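Local coordinates for protein SxtG (Microseira wollei, PDB 6U1R) that transfers an amidino group to an acceptor amine in the biosynthesis of the paralytic shellfish toxin saxitoxin, at residues 136-150 and 212-226. Residues are numbered along the deposited sequence; the frame is centred on the assembly and turned at random.
Sequences RDVFLVIGNEIIEAP and PTFDAADFVRCGRDI
Pro150 lays its CD over one face of the Phe214 ring, 3.4 Å from the ring centroid and 19° off the normal, a CH-pi contact. It lies where the chain leaves hairpin 139-148 and approaches the hairpin that opens with 219-222, both in the alpha/beta propeller (pentein) fold of amidinotransferases; strands 139-142 and 219-222 run nearly parallel, their axes 9.0 Å apart, too far for direct strand pairing. The ring is turned under Pro150 by its first torsion, which sets Phe214 CG between backbone N and carbonyl carbon (chi1 68°), while Leu140 CD1 meets Phe214 CE1 obliquely. Backbone bonds fix the same end: Phe214 N donates to Pro150 O, and Ala216 N to Asp137 O at 3.0 Å, both donors lying well above the carbonyl planes. Between them sits Asp215, a predicted active-site residue, hydrogen-bonded to His264. Ala216 CB presses against Phe139 O (3.2 Å) and Leu140 CG (3.6 Å). At the far end Arg136, near the predicted nucleophile Cys368, and Arg221 each form a salt bridge to Asp372, which would offset their like charges. One water accepts from both Arg136 NH1 and Arg221 NE, and Arg221 NH1 adds a weak bond to Val141 O, 3.0 Å long and bent to 130°.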
loop_
_atom_site.group_PDB
_atom_site.type_symbol
_atom_site.label_atom_id
_atom_site.label_comp_id
_atom_site.label_asym_id
_atom_site.label_seq_id
_atom_site.Cartn_x
_atom_site.Cartn_y
_atom_site.Cartn_z
ATOM N N ARG A 136 16.153 -5.357 1.263
ATOM C CA ARG A 136 15.825 -5.270 2.683
ATOM C C ARG A 136 15.138 -3.950 3.039
ATOM O O ARG A 136 14.407 -3.878 4.031
ATOM C CB ARG A 136 17.112 -5.434 3.510
ATOM C CG ARG A 136 16.946 -5.511 5.027
ATOM C CD ARG A 136 16.484 -6.871 5.516
ATOM N NE ARG A 136 17.352 -7.963 5.059
ATOM C CZ ARG A 136 17.159 -9.243 5.372
ATOM N NH1 ARG A 136 16.174 -9.586 6.198
ATOM N NH2 ARG A 136 17.960 -10.178 4.890
ATOM N N ASP A 137 15.389 -2.881 2.274
ATOM C CA ASP A 137 14.806 -1.579 2.608
ATOM C C ASP A 137 13.318 -1.496 2.284
ATOM O O ASP A 137 12.591 -0.705 2.897
ATOM C CB ASP A 137 15.512 -0.456 1.835
ATOM C CG ASP A 137 16.987 -0.340 2.141
ATOM O OD1 ASP A 137 17.481 -1.042 3.064
ATOM O OD2 ASP A 137 17.663 0.473 1.443
ATOM N N VAL A 138 12.856 -2.282 1.317
ATOM C CA VAL A 138 11.621 -2.006 0.592
ATOM C C VAL A 138 10.476 -2.853 1.124
ATOM O O VAL A 138 9.308 -2.460 1.036
ATOM C CB VAL A 138 11.843 -2.258 -0.916
ATOM C CG1 VAL A 138 10.552 -2.039 -1.722
ATOM C CG2 VAL A 138 12.971 -1.353 -1.421
ATOM N N PHE A 139 10.803 -4.029 1.677
ATOM C CA PHE A 139 9.819 -5.027 2.085
ATOM C C PHE A 139 10.186 -5.614 3.439
ATOM O O PHE A 139 11.361 -5.848 3.711
ATOM C CB PHE A 139 9.734 -6.227 1.129
ATOM C CG PHE A 139 9.613 -5.872 -0.330
ATOM C CD1 PHE A 139 8.382 -5.570 -0.869
ATOM C CD2 PHE A 139 10.725 -5.857 -1.150
ATOM C CE1 PHE A 139 8.249 -5.269 -2.219
ATOM C CE2 PHE A 139 10.600 -5.538 -2.510
ATOM C CZ PHE A 139 9.360 -5.241 -3.031
ATOM N N LEU A 140 9.175 -5.916 4.234
ATOM C CA LEU A 140 9.291 -6.748 5.419
ATOM C C LEU A 140 8.698 -8.113 5.126
ATOM O O LEU A 140 7.631 -8.206 4.506
ATOM C CB LEU A 140 8.527 -6.164 6.597
ATOM C CG LEU A 140 9.030 -4.955 7.336
ATOM C CD1 LEU A 140 7.855 -4.444 8.216
ATOM C CD2 LEU A 140 10.228 -5.357 8.173
ATOM N N VAL A 141 9.370 -9.165 5.579
ATOM C CA VAL A 141 8.809 -10.512 5.549
ATOM C C VAL A 141 8.439 -10.876 6.976
ATOM O O VAL A 141 9.323 -10.986 7.839
ATOM C CB VAL A 141 9.781 -11.547 4.963
ATOM C CG1 VAL A 141 9.075 -12.903 4.880
ATOM C CG2 VAL A 141 10.262 -11.129 3.611
ATOM N N ILE A 142 7.143 -11.072 7.223
ATOM C CA ILE A 142 6.620 -11.409 8.545
ATOM C C ILE A 142 5.873 -12.732 8.390
ATOM O O ILE A 142 4.704 -12.753 7.983
ATOM C CB ILE A 142 5.693 -10.330 9.120
ATOM C CG1 ILE A 142 6.364 -8.948 9.139
ATOM C CG2 ILE A 142 5.250 -10.720 10.548
ATOM C CD1 ILE A 142 7.651 -8.879 9.960
ATOM N N GLY A 143 6.534 -13.839 8.700
ATOM C CA GLY A 143 5.870 -15.127 8.560
ATOM C C GLY A 143 5.615 -15.438 7.094
ATOM O O GLY A 143 6.562 -15.533 6.312
ATOM N N ASN A 144 4.352 -15.572 6.693
ATOM C CA ASN A 144 4.011 -15.848 5.308
ATOM C C ASN A 144 3.576 -14.596 4.546
ATOM O O ASN A 144 3.063 -14.720 3.430
ATOM C CB ASN A 144 2.906 -16.914 5.225
ATOM C CG ASN A 144 1.586 -16.443 5.813
ATOM O OD1 ASN A 144 1.467 -15.312 6.283
ATOM N ND2 ASN A 144 0.575 -17.309 5.773
ATOM N N GLU A 145 3.814 -13.406 5.100
ATOM C CA GLU A 145 3.365 -12.144 4.520
ATOM C C GLU A 145 4.544 -11.282 4.091
ATOM O O GLU A 145 5.500 -11.101 4.866
ATOM C CB GLU A 145 2.517 -11.373 5.533
ATOM C CG GLU A 145 1.974 -10.045 5.025
ATOM C CD GLU A 145 1.178 -9.289 6.069
ATOM O OE1 GLU A 145 1.289 -9.618 7.267
ATOM O OE2 GLU A 145 0.438 -8.356 5.698
ATOM N N ILE A 146 4.455 -10.723 2.878
ATOM C CA ILE A 146 5.366 -9.672 2.409
ATOM C C ILE A 146 4.630 -8.327 2.480
ATOM O O ILE A 146 3.522 -8.188 1.947
ATOM C CB ILE A 146 5.880 -9.977 0.992
ATOM C CG1 ILE A 146 6.655 -11.303 1.017
ATOM C CG2 ILE A 146 6.768 -8.844 0.475
ATOM C CD1 ILE A 146 7.227 -11.733 -0.265
ATOM N N ILE A 147 5.215 -7.349 3.182
ATOM C CA ILE A 147 4.633 -6.017 3.368
ATOM C C ILE A 147 5.485 -4.996 2.624
ATOM O O ILE A 147 6.697 -4.883 2.874
ATOM C CB ILE A 147 4.546 -5.640 4.862
ATOM C CG1 ILE A 147 3.794 -6.713 5.654
ATOM C CG2 ILE A 147 3.869 -4.272 5.034
ATOM C CD1 ILE A 147 3.885 -6.538 7.160
ATOM N N GLU A 148 4.851 -4.218 1.740
ATOM C CA GLU A 148 5.547 -3.131 1.058
ATOM C C GLU A 148 5.552 -1.894 1.948
ATOM O O GLU A 148 4.489 -1.390 2.347
ATOM C CB GLU A 148 4.909 -2.827 -0.300
ATOM C CG GLU A 148 4.776 -4.084 -1.188
ATOM C CD GLU A 148 4.578 -3.805 -2.672
ATOM O OE1 GLU A 148 4.494 -2.618 -3.070
ATOM O OE2 GLU A 148 4.501 -4.793 -3.445
ATOM N N ALA A 149 6.752 -1.410 2.241
ATOM C CA ALA A 149 6.956 -0.298 3.152
ATOM C C ALA A 149 6.485 1.027 2.550
ATOM O O ALA A 149 6.636 1.269 1.345
ATOM C CB ALA A 149 8.428 -0.184 3.506
ATOM N N PRO A 150 5.958 1.929 3.387
ATOM C CA PRO A 150 5.630 3.284 2.916
ATOM C C PRO A 150 6.845 4.190 3.034
ATOM O O PRO A 150 7.038 4.825 4.072
ATOM C CB PRO A 150 4.503 3.712 3.860
ATOM C CG PRO A 150 4.851 3.011 5.179
ATOM C CD PRO A 150 5.596 1.732 4.803
ATOM N N PRO A 212 2.303 8.373 7.922
ATOM C CA PRO A 212 3.114 7.186 8.258
ATOM C C PRO A 212 4.173 6.900 7.201
ATOM O O PRO A 212 3.840 6.707 6.029
ATOM C CB PRO A 212 2.081 6.055 8.317
ATOM C CG PRO A 212 0.755 6.693 8.431
ATOM C CD PRO A 212 0.862 8.066 7.841
ATOM N N THR A 213 5.445 6.819 7.622
ATOM C CA THR A 213 6.532 6.357 6.760
ATOM C C THR A 213 7.468 5.454 7.552
ATOM O O THR A 213 7.730 5.684 8.744
ATOM C CB THR A 213 7.365 7.508 6.113
ATOM O OG1 THR A 213 7.951 8.356 7.112
ATOM C CG2 THR A 213 6.513 8.341 5.179
ATOM N N PHE A 214 7.943 4.406 6.887
ATOM C CA PHE A 214 9.055 3.628 7.419
ATOM C C PHE A 214 9.741 2.876 6.288
ATOM O O PHE A 214 9.133 2.578 5.251
ATOM C CB PHE A 214 8.610 2.649 8.530
ATOM C CG PHE A 214 7.725 1.508 8.072
ATOM C CD1 PHE A 214 8.285 0.349 7.541
ATOM C CD2 PHE A 214 6.344 1.574 8.208
ATOM C CE1 PHE A 214 7.487 -0.699 7.145
ATOM C CE2 PHE A 214 5.532 0.510 7.816
ATOM C CZ PHE A 214 6.099 -0.623 7.288
ATOM N N ASP A 215 11.029 2.605 6.501
ATOM C CA ASP A 215 11.790 1.654 5.705
ATOM C C ASP A 215 11.837 0.329 6.459
ATOM O O ASP A 215 12.022 0.301 7.685
ATOM C CB ASP A 215 13.227 2.130 5.477
ATOM C CG ASP A 215 13.352 3.192 4.390
ATOM O OD1 ASP A 215 12.340 3.825 4.037
ATOM O OD2 ASP A 215 14.483 3.391 3.902
ATOM N N ALA A 216 11.723 -0.773 5.723
ATOM C CA ALA A 216 11.686 -2.068 6.390
ATOM C C ALA A 216 12.992 -2.350 7.119
ATOM O O ALA A 216 13.001 -3.040 8.146
ATOM C CB ALA A 216 11.384 -3.160 5.362
ATOM N N ALA A 217 14.097 -1.814 6.622
ATOM C CA ALA A 217 15.393 -2.107 7.222
ATOM C C ALA A 217 15.659 -1.314 8.496
ATOM O O ALA A 217 16.735 -1.483 9.092
ATOM C CB ALA A 217 16.501 -1.850 6.206
ATOM N N ASP A 218 14.715 -0.482 8.952
ATOM C CA ASP A 218 14.787 0.055 10.311
ATOM C C ASP A 218 14.259 -0.931 11.364
ATOM O O ASP A 218 14.145 -0.550 12.547
ATOM C CB ASP A 218 14.018 1.382 10.416
ATOM C CG ASP A 218 14.876 2.586 10.052
ATOM O OD1 ASP A 218 16.059 2.611 10.465
ATOM O OD2 ASP A 218 14.366 3.487 9.342
ATOM N N PHE A 219 13.978 -2.181 10.966
ATOM C CA PHE A 219 13.479 -3.224 11.860
ATOM C C PHE A 219 14.268 -4.519 11.683
ATOM O O PHE A 219 14.715 -4.842 10.576
ATOM C CB PHE A 219 11.991 -3.498 11.613
ATOM C CG PHE A 219 11.130 -2.283 11.772
ATOM C CD1 PHE A 219 10.927 -1.421 10.706
ATOM C CD2 PHE A 219 10.546 -1.986 12.987
ATOM C CE1 PHE A 219 10.158 -0.301 10.847
ATOM C CE2 PHE A 219 9.754 -0.859 13.127
ATOM C CZ PHE A 219 9.568 -0.011 12.062
ATOM N N VAL A 220 14.459 -5.247 12.793
ATOM C CA VAL A 220 15.008 -6.601 12.764
ATOM C C VAL A 220 14.072 -7.513 13.548
ATOM O O VAL A 220 13.376 -7.072 14.469
ATOM C CB VAL A 220 16.448 -6.676 13.324
ATOM C CG1 VAL A 220 17.420 -6.141 12.305
ATOM C CG2 VAL A 220 16.564 -5.911 14.643
ATOM N N ARG A 221 14.041 -8.797 13.165
ATOM C CA ARG A 221 12.964 -9.718 13.549
ATOM C C ARG A 221 13.448 -10.830 14.475
ATOM O O ARG A 221 14.372 -11.574 14.122
ATOM C CB ARG A 221 12.350 -10.334 12.292
ATOM C CG ARG A 221 11.594 -9.300 11.396
ATOM C CD ARG A 221 11.325 -9.791 9.981
ATOM N NE ARG A 221 12.592 -10.213 9.405
ATOM C CZ ARG A 221 12.835 -11.393 8.855
ATOM N NH1 ARG A 221 11.864 -12.293 8.666
ATOM N NH2 ARG A 221 14.075 -11.664 8.475
ATOM N N CYS A 222 12.765 -10.984 15.623
ATOM C CA CYS A 222 13.040 -12.047 16.608
ATOM C C CYS A 222 11.754 -12.796 16.979
ATOM O O CYS A 222 11.359 -12.854 18.144
ATOM C CB CYS A 222 13.658 -11.496 17.890
ATOM S SG CYS A 222 15.255 -10.711 17.637
ATOM N N GLY A 223 11.120 -13.401 15.993
ATOM C CA GLY A 223 9.848 -14.077 16.242
ATOM C C GLY A 223 8.773 -13.083 16.617
ATOM O O GLY A 223 8.548 -12.089 15.913
ATOM N N ARG A 224 8.098 -13.334 17.744
ATOM C CA ARG A 224 7.011 -12.468 18.183
ATOM C C ARG A 224 7.479 -11.070 18.592
ATOM O O ARG A 224 6.637 -10.171 18.714
ATOM C CB ARG A 224 6.265 -13.097 19.364
ATOM C CG ARG A 224 5.420 -14.300 18.999
ATOM C CD ARG A 224 4.407 -14.638 20.077
ATOM N NE ARG A 224 3.627 -15.824 19.714
ATOM C CZ ARG A 224 2.490 -15.813 19.026
ATOM N NH1 ARG A 224 1.956 -14.673 18.609
ATOM N NH2 ARG A 224 1.873 -16.967 18.757
ATOM N N ASP A 225 8.777 -10.866 18.790
ATOM C CA ASP A 225 9.325 -9.575 19.187
ATOM C C ASP A 225 10.173 -9.030 18.049
ATOM O O ASP A 225 11.058 -9.729 17.538
ATOM C CB ASP A 225 10.136 -9.706 20.477
ATOM C CG ASP A 225 9.281 -10.154 21.625
ATOM O OD1 ASP A 225 8.535 -9.308 22.154
ATOM O OD2 ASP A 225 9.320 -11.360 21.965
ATOM N N ILE A 226 9.878 -7.788 17.648
ATOM C CA ILE A 226 10.554 -7.076 16.569
ATOM C C ILE A 226 11.141 -5.788 17.151
ATOM O O ILE A 226 10.501 -5.121 17.974
ATOM C CB ILE A 226 9.562 -6.779 15.419
ATOM C CG1 ILE A 226 9.090 -8.079 14.759
ATOM C CG2 ILE A 226 10.180 -5.849 14.362
ATOM C CD1 ILE A 226 7.862 -7.921 13.892
HETATM O O HOH W 1 14.948 -8.201 8.591
#